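Local coordinates for protein Ves (PDB 5V00) that takes part in histidine utilization in Pseudomonas as a bicupin, its precise biochemical role still unknown, at residues G65-A76 with I113-R124; A151-E159 with D177-C185. All blocks are in the same frame, centred on the assembly; numbering follows the deposited sequence.

Contact 1 comes first along the chain and is complete before contact 2 begins, so the two lie in series rather than one within the other. Contact 1 pairs strands 67-74 and 113-120 inside a six-stranded antiparallel sheet. Contact 2 joins 154-156 to 176-181 in a separate four-stranded sheet and runs on to the start of strand 184-191, which belongs to a five-stranded one. Their centres are about 21 Å apart, yet F116 CE2 meets C185 SG at 3.9 Å, and L129 of strand 125-132 is packed by V69, L118 and C185 alike. This is consistent with two cupin units of a bicupin meeting along a shared apolar seam.

Contact 1. Residues G65-A76 with I113-R124; sequences GYQRVITVIQGA and IRDFNLIYSPER. With FMT (formic acid), chain I.
R68 and N117 stand side by side on one face of an antiparallel strand pair, 67-74 with 113-120, in the six-stranded sheet of a cupin-like half, and together they hold a formate. The guanidinium binds it at its edge in a two-pronged manner, R68 NH1 to formate O2 at 3.0 Å and R68 NH2 to O1 at 3.0 Å. N117 ND2 adds a bond to O1 of 3.1 Å, with its amide plane turned 82° from the guanidinium. The same amide lays OD1 against I70 CG2 at 3.4 Å, a contact compatible with ND2 being directed to the ligand. A bend at chi3 of R68 (58°) turns the guanidinium to meet the formate. On the other face, Q67 CB sits over the Y120 ring, 4.0 Å from its centroid, a CH-pi contact, while water 2 links V69 O, F116 O and T71 OG1, the last also hydrogen-bonded to W131 NE1. Paired backbone bonds join Q67 to Y120, V69 to L118 and T71 to F116. The ladder ends in a classic beta bulge, where R114 O accepts from I73 N (2.8 Å) and Q74 N (3.2 Å). Formate probably came from the crystallisation liquor. Still, an arginine and an amide both donating to O1 form a site suited to a carboxylate, and the anion would probably offset the arginine's charge in this largely buried position.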
loop_
_atom_site.group_PDB
_atom_site.type_symbol
_atom_site.label_atom_id
_atom_site.label_comp_id
_atom_site.label_asym_id
_atom_site.label_seq_id
_atom_site.Cartn_x
_atom_site.Cartn_y
_atom_site.Cartn_z
ATOM N N GLY B 65 -6.025 22.485 -9.681
ATOM C CA GLY B 65 -4.575 22.595 -9.456
ATOM C C GLY B 65 -3.761 21.324 -9.729
ATOM O O GLY B 65 -2.514 21.331 -9.550
ATOM N N TYR B 66 -4.430 20.215 -10.012
ATOM C CA TYR B 66 -3.760 18.925 -10.234
ATOM C C TYR B 66 -3.706 18.662 -11.722
ATOM O O TYR B 66 -4.531 19.180 -12.480
ATOM C CB TYR B 66 -4.501 17.801 -9.557
ATOM C CG TYR B 66 -4.346 17.909 -8.019
ATOM C CD1 TYR B 66 -5.275 18.609 -7.263
ATOM C CD2 TYR B 66 -3.228 17.380 -7.367
ATOM C CE1 TYR B 66 -5.155 18.719 -5.878
ATOM C CE2 TYR B 66 -3.100 17.492 -5.981
ATOM C CZ TYR B 66 -4.046 18.203 -5.265
ATOM O OH TYR B 66 -3.949 18.328 -3.895
ATOM N N GLN B 67 -2.759 17.843 -12.134
ATOM C CA GLN B 67 -2.709 17.296 -13.514
ATOM C C GLN B 67 -3.184 15.858 -13.485
ATOM O O GLN B 67 -2.794 15.092 -12.614
ATOM C CB GLN B 67 -1.279 17.370 -14.065
ATOM C CG GLN B 67 -1.060 16.701 -15.398
ATOM C CD GLN B 67 -1.673 17.560 -16.524
ATOM O OE1 GLN B 67 -1.384 18.739 -16.621
ATOM N NE2 GLN B 67 -2.451 16.939 -17.392
ATOM N N ARG B 68 -3.961 15.426 -14.485
ATOM C CA ARG B 68 -4.438 14.050 -14.584
ATOM C C ARG B 68 -3.938 13.404 -15.864
ATOM O O ARG B 68 -3.748 14.088 -16.879
ATOM C CB ARG B 68 -5.936 13.978 -14.581
ATOM C CG ARG B 68 -6.579 14.580 -13.322
ATOM C CD ARG B 68 -8.020 14.228 -13.162
ATOM N NE ARG B 68 -8.284 12.796 -13.115
ATOM C CZ ARG B 68 -9.457 12.217 -12.945
ATOM N NH1 ARG B 68 -10.633 12.920 -12.984
ATOM N NH2 ARG B 68 -9.488 10.936 -12.906
ATOM N N VAL B 69 -3.644 12.104 -15.779
ATOM C CA VAL B 69 -3.453 11.312 -16.970
ATOM C C VAL B 69 -4.235 10.041 -16.743
ATOM O O VAL B 69 -3.960 9.249 -15.812
ATOM C CB VAL B 69 -1.959 10.983 -17.291
ATOM C CG1 VAL B 69 -1.877 10.265 -18.661
ATOM C CG2 VAL B 69 -1.108 12.239 -17.264
ATOM N N ILE B 70 -5.170 9.736 -17.641
ATOM C CA ILE B 70 -5.998 8.559 -17.496
ATOM C C ILE B 70 -5.865 7.649 -18.730
ATOM O O ILE B 70 -5.521 8.117 -19.803
ATOM C CB ILE B 70 -7.498 8.898 -17.234
ATOM C CG1 ILE B 70 -8.185 9.408 -18.482
ATOM C CG2 ILE B 70 -7.648 9.933 -16.097
ATOM C CD1 ILE B 70 -9.644 9.690 -18.255
ATOM N N THR B 71 -6.060 6.356 -18.543
ATOM C CA THR B 71 -5.947 5.388 -19.586
ATOM C C THR B 71 -6.976 4.308 -19.460
ATOM O O THR B 71 -7.100 3.647 -18.416
ATOM C CB THR B 71 -4.577 4.705 -19.618
ATOM O OG1 THR B 71 -3.545 5.655 -19.565
ATOM C CG2 THR B 71 -4.414 3.869 -20.859
ATOM N N VAL B 72 -7.775 4.038 -20.496
ATOM C CA VAL B 72 -8.682 2.893 -20.444
ATOM C C VAL B 72 -7.923 1.594 -20.390
ATOM O O VAL B 72 -7.041 1.375 -21.211
ATOM C CB VAL B 72 -9.638 2.838 -21.695
ATOM C CG1 VAL B 72 -10.398 1.529 -21.757
ATOM C CG2 VAL B 72 -10.539 4.078 -21.672
ATOM N N ILE B 73 -8.220 0.749 -19.401
ATOM C CA ILE B 73 -7.581 -0.534 -19.269
ATOM C C ILE B 73 -8.493 -1.763 -19.342
ATOM O O ILE B 73 -8.001 -2.898 -19.528
ATOM C CB ILE B 73 -6.646 -0.669 -18.026
ATOM C CG1 ILE B 73 -7.477 -0.563 -16.751
ATOM C CG2 ILE B 73 -5.550 0.379 -18.060
ATOM C CD1 ILE B 73 -6.726 -0.766 -15.472
ATOM N N GLN B 74 -9.793 -1.553 -19.259
ATOM C CA GLN B 74 -10.715 -2.633 -19.505
ATOM C C GLN B 74 -11.966 -2.027 -20.109
ATOM O O GLN B 74 -12.380 -0.916 -19.758
ATOM C CB GLN B 74 -11.111 -3.314 -18.186
ATOM C CG GLN B 74 -11.730 -4.681 -18.340
ATOM C CD GLN B 74 -11.813 -5.357 -16.956
ATOM O OE1 GLN B 74 -10.781 -5.636 -16.320
ATOM N NE2 GLN B 74 -13.010 -5.485 -16.449
ATOM N N GLY B 75 -12.540 -2.825 -20.987
ATOM C CA GLY B 75 -13.653 -2.348 -21.806
ATOM C C GLY B 75 -13.151 -1.733 -23.104
ATOM O O GLY B 75 -11.983 -1.552 -23.342
ATOM N N ALA B 76 -14.085 -1.392 -23.980
ATOM C CA ALA B 76 -13.686 -1.053 -25.363
ATOM C C ALA B 76 -13.417 0.425 -25.581
ATOM O O ALA B 76 -12.912 0.786 -26.647
ATOM C CB ALA B 76 -14.793 -1.548 -26.337
ATOM N N ILE B 113 -16.405 0.705 -18.063
ATOM C CA ILE B 113 -14.988 0.827 -18.393
ATOM C C ILE B 113 -14.238 0.844 -17.075
ATOM O O ILE B 113 -14.772 1.400 -16.054
ATOM C CB ILE B 113 -14.788 2.219 -19.027
ATOM C CG1 ILE B 113 -15.511 2.285 -20.382
ATOM C CG2 ILE B 113 -13.354 2.598 -19.247
ATOM C CD1 ILE B 113 -15.174 1.175 -21.281
ATOM N N ARG B 114 -12.994 0.339 -17.139
ATOM C CA ARG B 114 -12.046 0.607 -16.037
ATOM C C ARG B 114 -10.879 1.482 -16.578
ATOM O O ARG B 114 -10.415 1.182 -17.687
ATOM C CB ARG B 114 -11.533 -0.681 -15.461
ATOM C CG ARG B 114 -12.626 -1.638 -14.950
ATOM C CD ARG B 114 -12.045 -2.839 -14.198
ATOM N NE ARG B 114 -11.702 -2.421 -12.846
ATOM C CZ ARG B 114 -10.839 -3.049 -12.020
ATOM N NH1 ARG B 114 -10.156 -4.068 -12.411
ATOM N NH2 ARG B 114 -10.621 -2.571 -10.805
ATOM N N ASP B 115 -10.480 2.493 -15.836
ATOM C CA ASP B 115 -9.415 3.434 -16.193
ATOM C C ASP B 115 -8.242 3.354 -15.181
ATOM O O ASP B 115 -8.521 3.267 -13.947
ATOM C CB ASP B 115 -9.846 4.814 -16.154
ATOM C CG ASP B 115 -10.717 5.229 -17.409
ATOM O OD1 ASP B 115 -10.806 4.393 -18.275
ATOM O OD2 ASP B 115 -11.308 6.353 -17.342
ATOM N N PHE B 116 -7.005 3.368 -15.690
ATOM C CA PHE B 116 -5.809 3.558 -14.814
ATOM C C PHE B 116 -5.564 5.018 -14.681
ATOM O O PHE B 116 -5.412 5.731 -15.693
ATOM C CB PHE B 116 -4.624 2.805 -15.434
ATOM C CG PHE B 116 -3.355 2.992 -14.709
ATOM C CD1 PHE B 116 -3.205 2.517 -13.417
ATOM C CD2 PHE B 116 -2.306 3.610 -15.328
ATOM C CE1 PHE B 116 -1.969 2.673 -12.784
ATOM C CE2 PHE B 116 -1.067 3.805 -14.675
ATOM C CZ PHE B 116 -0.895 3.251 -13.399
ATOM N N ASN B 117 -5.616 5.545 -13.437
ATOM C CA ASN B 117 -5.554 6.960 -13.154
ATOM C C ASN B 117 -4.291 7.407 -12.430
ATOM O O ASN B 117 -4.021 6.892 -11.327
ATOM C CB ASN B 117 -6.712 7.339 -12.218
ATOM C CG ASN B 117 -8.116 7.424 -12.940
ATOM O OD1 ASN B 117 -8.260 7.176 -14.144
ATOM N ND2 ASN B 117 -9.154 7.787 -12.165
ATOM N N LEU B 118 -3.562 8.344 -13.023
ATOM C CA LEU B 118 -2.544 9.116 -12.327
ATOM C C LEU B 118 -3.059 10.498 -12.081
ATOM O O LEU B 118 -3.554 11.180 -13.024
ATOM C CB LEU B 118 -1.264 9.201 -13.143
ATOM C CG LEU B 118 -0.213 10.140 -12.730
ATOM C CD1 LEU B 118 0.327 9.725 -11.370
ATOM C CD2 LEU B 118 0.893 10.216 -13.729
ATOM N N ILE B 119 -2.904 11.002 -10.867
ATOM C CA ILE B 119 -3.082 12.423 -10.629
ATOM C C ILE B 119 -1.935 12.954 -9.791
ATOM O O ILE B 119 -1.476 12.249 -8.839
ATOM C CB ILE B 119 -4.429 12.675 -9.975
ATOM C CG1 ILE B 119 -4.668 14.165 -9.719
ATOM C CG2 ILE B 119 -4.573 11.919 -8.648
ATOM C CD1 ILE B 119 -6.099 14.456 -9.320
ATOM N N TYR B 120 -1.428 14.121 -10.144
ATOM C CA TYR B 120 -0.331 14.728 -9.352
ATOM C C TYR B 120 -0.417 16.224 -9.338
ATOM O O TYR B 120 -0.992 16.832 -10.243
ATOM C CB TYR B 120 1.051 14.294 -9.869
ATOM C CG TYR B 120 1.416 14.838 -11.222
ATOM C CD1 TYR B 120 1.020 14.213 -12.411
ATOM C CD2 TYR B 120 2.166 15.958 -11.327
ATOM C CE1 TYR B 120 1.250 14.806 -13.640
ATOM C CE2 TYR B 120 2.524 16.501 -12.547
ATOM C CZ TYR B 120 2.037 15.908 -13.729
ATOM O OH TYR B 120 2.329 16.455 -14.946
ATOM N N SER B 121 0.222 16.820 -8.339
ATOM C CA SER B 121 0.383 18.291 -8.218
ATOM C C SER B 121 1.619 18.731 -8.956
ATOM O O SER B 121 2.739 18.393 -8.544
ATOM C CB SER B 121 0.524 18.708 -6.727
ATOM O OG SER B 121 1.030 19.995 -6.679
ATOM N N PRO B 122 1.482 19.539 -10.032
ATOM C CA PRO B 122 2.641 19.991 -10.731
ATOM C C PRO B 122 3.539 20.941 -9.931
ATOM O O PRO B 122 4.720 21.070 -10.202
ATOM C CB PRO B 122 2.070 20.698 -11.978
ATOM C CG PRO B 122 0.725 20.183 -12.125
ATOM C CD PRO B 122 0.213 19.847 -10.763
ATOM N N GLU B 123 2.951 21.589 -8.934
ATOM C CA GLU B 123 3.715 22.442 -8.043
ATOM C C GLU B 123 4.640 21.598 -7.185
ATOM O O GLU B 123 5.728 22.040 -6.893
ATOM C CB GLU B 123 2.743 23.225 -7.147
ATOM C CG GLU B 123 3.378 24.186 -6.177
ATOM C CD GLU B 123 2.348 25.130 -5.557
ATOM O OE1 GLU B 123 2.753 25.844 -4.619
ATOM O OE2 GLU B 123 1.164 25.134 -5.979
ATOM N N ARG B 124 4.220 20.395 -6.829
ATOM C CA ARG B 124 4.985 19.587 -5.913
ATOM C C ARG B 124 5.833 18.449 -6.548
ATOM O O ARG B 124 6.810 18.013 -5.930
ATOM C CB ARG B 124 4.078 19.054 -4.887
ATOM C CG ARG B 124 3.535 20.149 -3.992
ATOM C CD ARG B 124 2.706 19.601 -2.878
ATOM N NE ARG B 124 1.332 19.318 -3.177
ATOM C CZ ARG B 124 0.341 20.210 -3.408
ATOM N NH1 ARG B 124 0.577 21.532 -3.475
ATOM N NH2 ARG B 124 -0.925 19.766 -3.613
HETATM C C FMT I . -12.835 9.712 -12.842
HETATM O O1 FMT I . -11.790 9.109 -13.206
HETATM O O2 FMT I . -12.736 10.887 -12.174
HETATM O O HOH W 1 -6.371 10.752 -12.843
HETATM O O HOH W 2 -3.149 6.669 -16.953
#

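Contact 2. Residues A151-E159 with D177-C185; sequences ADEVKVLGE and DISVTGRCC
V156 and V180 lie side by side and point the same way, CG2 to CG2 at 3.8 Å, whereas V154 runs across V180 at a slant and meets it through CG1. The two strands are nearly antiparallel, at 167°. With CG1 anti to the backbone N (chi1 168°), V154 sends its other methyl, CG2, to R183 O at 3.4 Å and to C184 CB at 4.1 Å, so its two branches straddle the bend at G182. Cut back to alanine, V154 would keep neither methyl, and a gap would probably open beside V180 and C184. V156 CG2 also touches I178 CG2 at 3.9 Å, extending the apolar row. On the opposite face, K155 and T181 form a hydrogen-bonded pair, each N bonded to the other's O at 2.9 Å. Beyond V156, water 4 accepts from L157 N (2.9 Å) and donates to S179 O (2.7 Å), bridging the strands where a type I' turn, V156 to E159, carries the chain back. Strand 154-156 thus sits between 176-181 and 159-161 in the four-stranded sheet. Strand 135-140 flanks 176-181 on its far side, and V156 and L157 both pack on L167 of strand 166-170 in the five-stranded sheet.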
loop_
_atom_site.group_PDB
_atom_site.type_symbol
_atom_site.label_atom_id
_atom_site.label_comp_id
_atom_site.label_asym_id
_atom_site.label_seq_id
_atom_site.Cartn_x
_atom_site.Cartn_y
_atom_site.Cartn_z
ATOM N N ALA B 151 -0.673 -7.191 -18.181
ATOM C CA ALA B 151 -0.398 -8.486 -18.831
ATOM C C ALA B 151 -0.339 -9.567 -17.795
ATOM O O ALA B 151 -0.187 -9.289 -16.577
ATOM C CB ALA B 151 0.900 -8.460 -19.596
ATOM N N ASP B 152 -0.422 -10.822 -18.254
ATOM C CA ASP B 152 -0.331 -11.904 -17.275
ATOM C C ASP B 152 0.991 -11.967 -16.531
ATOM O O ASP B 152 1.064 -12.439 -15.389
ATOM C CB ASP B 152 -0.551 -13.251 -17.957
ATOM C CG ASP B 152 -1.997 -13.485 -18.349
ATOM O OD1 ASP B 152 -2.916 -12.836 -17.875
ATOM O OD2 ASP B 152 -2.196 -14.384 -19.160
ATOM N N GLU B 153 2.074 -11.556 -17.188
ATOM C CA GLU B 153 3.374 -11.559 -16.557
ATOM C C GLU B 153 4.260 -10.396 -17.077
ATOM O O GLU B 153 4.702 -10.395 -18.221
ATOM C CB GLU B 153 4.102 -12.870 -16.793
ATOM C CG GLU B 153 5.366 -12.990 -16.009
ATOM C CD GLU B 153 6.052 -14.342 -16.127
ATOM O OE1 GLU B 153 6.945 -14.458 -16.960
ATOM O OE2 GLU B 153 5.677 -15.242 -15.387
ATOM N N VAL B 154 4.465 -9.397 -16.248
ATOM C CA VAL B 154 5.486 -8.371 -16.517
ATOM C C VAL B 154 6.637 -8.641 -15.526
ATOM O O VAL B 154 6.444 -8.794 -14.276
ATOM C CB VAL B 154 4.891 -7.000 -16.274
ATOM C CG1 VAL B 154 5.989 -5.956 -16.256
ATOM C CG2 VAL B 154 3.831 -6.725 -17.349
ATOM N N LYS B 155 7.831 -8.803 -16.065
ATOM C CA LYS B 155 9.040 -9.033 -15.276
ATOM C C LYS B 155 9.812 -7.773 -15.054
ATOM O O LYS B 155 10.115 -7.072 -16.018
ATOM C CB LYS B 155 9.951 -10.035 -16.009
ATOM C CG LYS B 155 9.317 -11.419 -16.232
ATOM C CD LYS B 155 10.236 -12.324 -17.057
ATOM C CE LYS B 155 11.080 -13.212 -16.233
ATOM N NZ LYS B 155 12.321 -13.632 -16.983
ATOM N N VAL B 156 10.142 -7.482 -13.808
ATOM C CA VAL B 156 10.829 -6.265 -13.457
ATOM C C VAL B 156 11.447 -6.428 -12.084
ATOM O O VAL B 156 10.772 -6.832 -11.113
ATOM C CB VAL B 156 9.938 -5.012 -13.525
ATOM C CG1 VAL B 156 8.624 -5.217 -12.755
ATOM C CG2 VAL B 156 10.696 -3.767 -13.098
ATOM N N LEU B 157 12.749 -6.172 -12.016
ATOM C CA LEU B 157 13.503 -6.184 -10.760
ATOM C C LEU B 157 13.346 -7.462 -9.973
ATOM O O LEU B 157 13.250 -7.436 -8.764
ATOM C CB LEU B 157 13.177 -4.955 -9.944
ATOM C CG LEU B 157 13.712 -3.634 -10.476
ATOM C CD1 LEU B 157 13.063 -2.405 -9.927
ATOM C CD2 LEU B 157 15.247 -3.574 -10.358
ATOM N N GLY B 158 13.280 -8.588 -10.648
ATOM C CA GLY B 158 13.171 -9.877 -10.060
ATOM C C GLY B 158 11.797 -10.296 -9.635
ATOM O O GLY B 158 11.645 -11.386 -9.086
ATOM N N GLU B 159 10.774 -9.455 -9.900
ATOM C CA GLU B 159 9.393 -9.721 -9.545
ATOM C C GLU B 159 8.617 -10.006 -10.812
ATOM O O GLU B 159 9.054 -9.681 -11.960
ATOM C CB GLU B 159 8.823 -8.547 -8.789
ATOM C CG GLU B 159 9.543 -8.163 -7.538
ATOM C CD GLU B 159 9.606 -9.256 -6.463
ATOM O OE1 GLU B 159 8.828 -10.188 -6.488
ATOM O OE2 GLU B 159 10.500 -9.088 -5.609
ATOM N N ASP B 177 19.021 1.488 -12.871
ATOM C CA ASP B 177 19.019 0.825 -14.193
ATOM C C ASP B 177 18.025 -0.264 -14.158
ATOM O O ASP B 177 18.227 -1.253 -13.415
ATOM C CB ASP B 177 20.432 0.216 -14.387
ATOM C CG ASP B 177 20.614 -0.597 -15.621
ATOM O OD1 ASP B 177 19.734 -0.879 -16.461
ATOM O OD2 ASP B 177 21.818 -0.970 -15.767
ATOM N N ILE B 178 16.943 -0.110 -14.857
ATOM C CA ILE B 178 15.752 -0.947 -14.712
ATOM C C ILE B 178 15.416 -1.561 -16.067
ATOM O O ILE B 178 15.206 -0.890 -17.052
ATOM C CB ILE B 178 14.522 -0.170 -14.140
ATOM C CG1 ILE B 178 14.868 0.372 -12.758
ATOM C CG2 ILE B 178 13.317 -1.106 -14.131
ATOM C CD1 ILE B 178 13.802 1.283 -12.194
ATOM N N SER B 179 15.337 -2.899 -16.088
ATOM C CA SER B 179 14.835 -3.606 -17.240
ATOM C C SER B 179 13.431 -4.084 -16.969
ATOM O O SER B 179 13.130 -4.555 -15.850
ATOM C CB SER B 179 15.726 -4.823 -17.529
ATOM O OG SER B 179 17.083 -4.440 -17.937
ATOM N N VAL B 180 12.563 -4.024 -17.977
ATOM C CA VAL B 180 11.211 -4.481 -17.840
ATOM C C VAL B 180 10.827 -5.302 -19.059
ATOM O O VAL B 180 11.210 -4.950 -20.165
ATOM C CB VAL B 180 10.220 -3.304 -17.751
ATOM C CG1 VAL B 180 8.832 -3.788 -17.516
ATOM C CG2 VAL B 180 10.613 -2.356 -16.667
ATOM N N THR B 181 10.098 -6.400 -18.870
ATOM C CA THR B 181 9.571 -7.178 -20.005
ATOM C C THR B 181 8.102 -7.342 -19.864
ATOM O O THR B 181 7.612 -7.787 -18.779
ATOM C CB THR B 181 10.262 -8.590 -20.081
ATOM O OG1 THR B 181 11.683 -8.403 -20.282
ATOM C CG2 THR B 181 9.663 -9.377 -21.220
ATOM N N GLY B 182 7.369 -6.913 -20.879
ATOM C CA GLY B 182 5.901 -7.038 -20.985
ATOM C C GLY B 182 5.099 -5.763 -21.036
ATOM O O GLY B 182 5.655 -4.669 -20.913
ATOM N N ARG B 183 3.800 -5.872 -21.204
ATOM C CA ARG B 183 2.973 -4.723 -21.442
ATOM C C ARG B 183 2.613 -4.032 -20.135
ATOM O O ARG B 183 1.948 -4.663 -19.246
ATOM C CB ARG B 183 1.728 -5.122 -22.177
ATOM C CG ARG B 183 0.875 -3.958 -22.669
ATOM C CD ARG B 183 1.196 -3.649 -24.082
ATOM N NE ARG B 183 0.383 -2.650 -24.814
ATOM C CZ ARG B 183 0.679 -1.307 -24.928
ATOM N NH1 ARG B 183 1.704 -0.644 -24.276
ATOM N NH2 ARG B 183 -0.127 -0.555 -25.686
ATOM N N CYS B 184 3.017 -2.805 -19.974
ATOM C CA CYS B 184 2.859 -2.107 -18.706
ATOM C C CYS B 184 3.000 -0.602 -18.888
ATOM O O CYS B 184 3.393 -0.111 -19.962
ATOM C CB CYS B 184 3.918 -2.616 -17.722
ATOM S SG CYS B 184 5.639 -2.239 -18.192
ATOM N N CYS B 185 2.695 0.146 -17.841
ATOM C CA CYS B 185 2.853 1.575 -17.786
ATOM C C CYS B 185 3.975 1.938 -16.821
ATOM O O CYS B 185 4.046 1.399 -15.687
ATOM C CB CYS B 185 1.550 2.278 -17.373
ATOM S SG CYS B 185 1.611 4.086 -17.508
HETATM O O HOH W 3 6.995 -10.688 -19.556
HETATM O O HOH W 4 14.783 -5.351 -13.865
#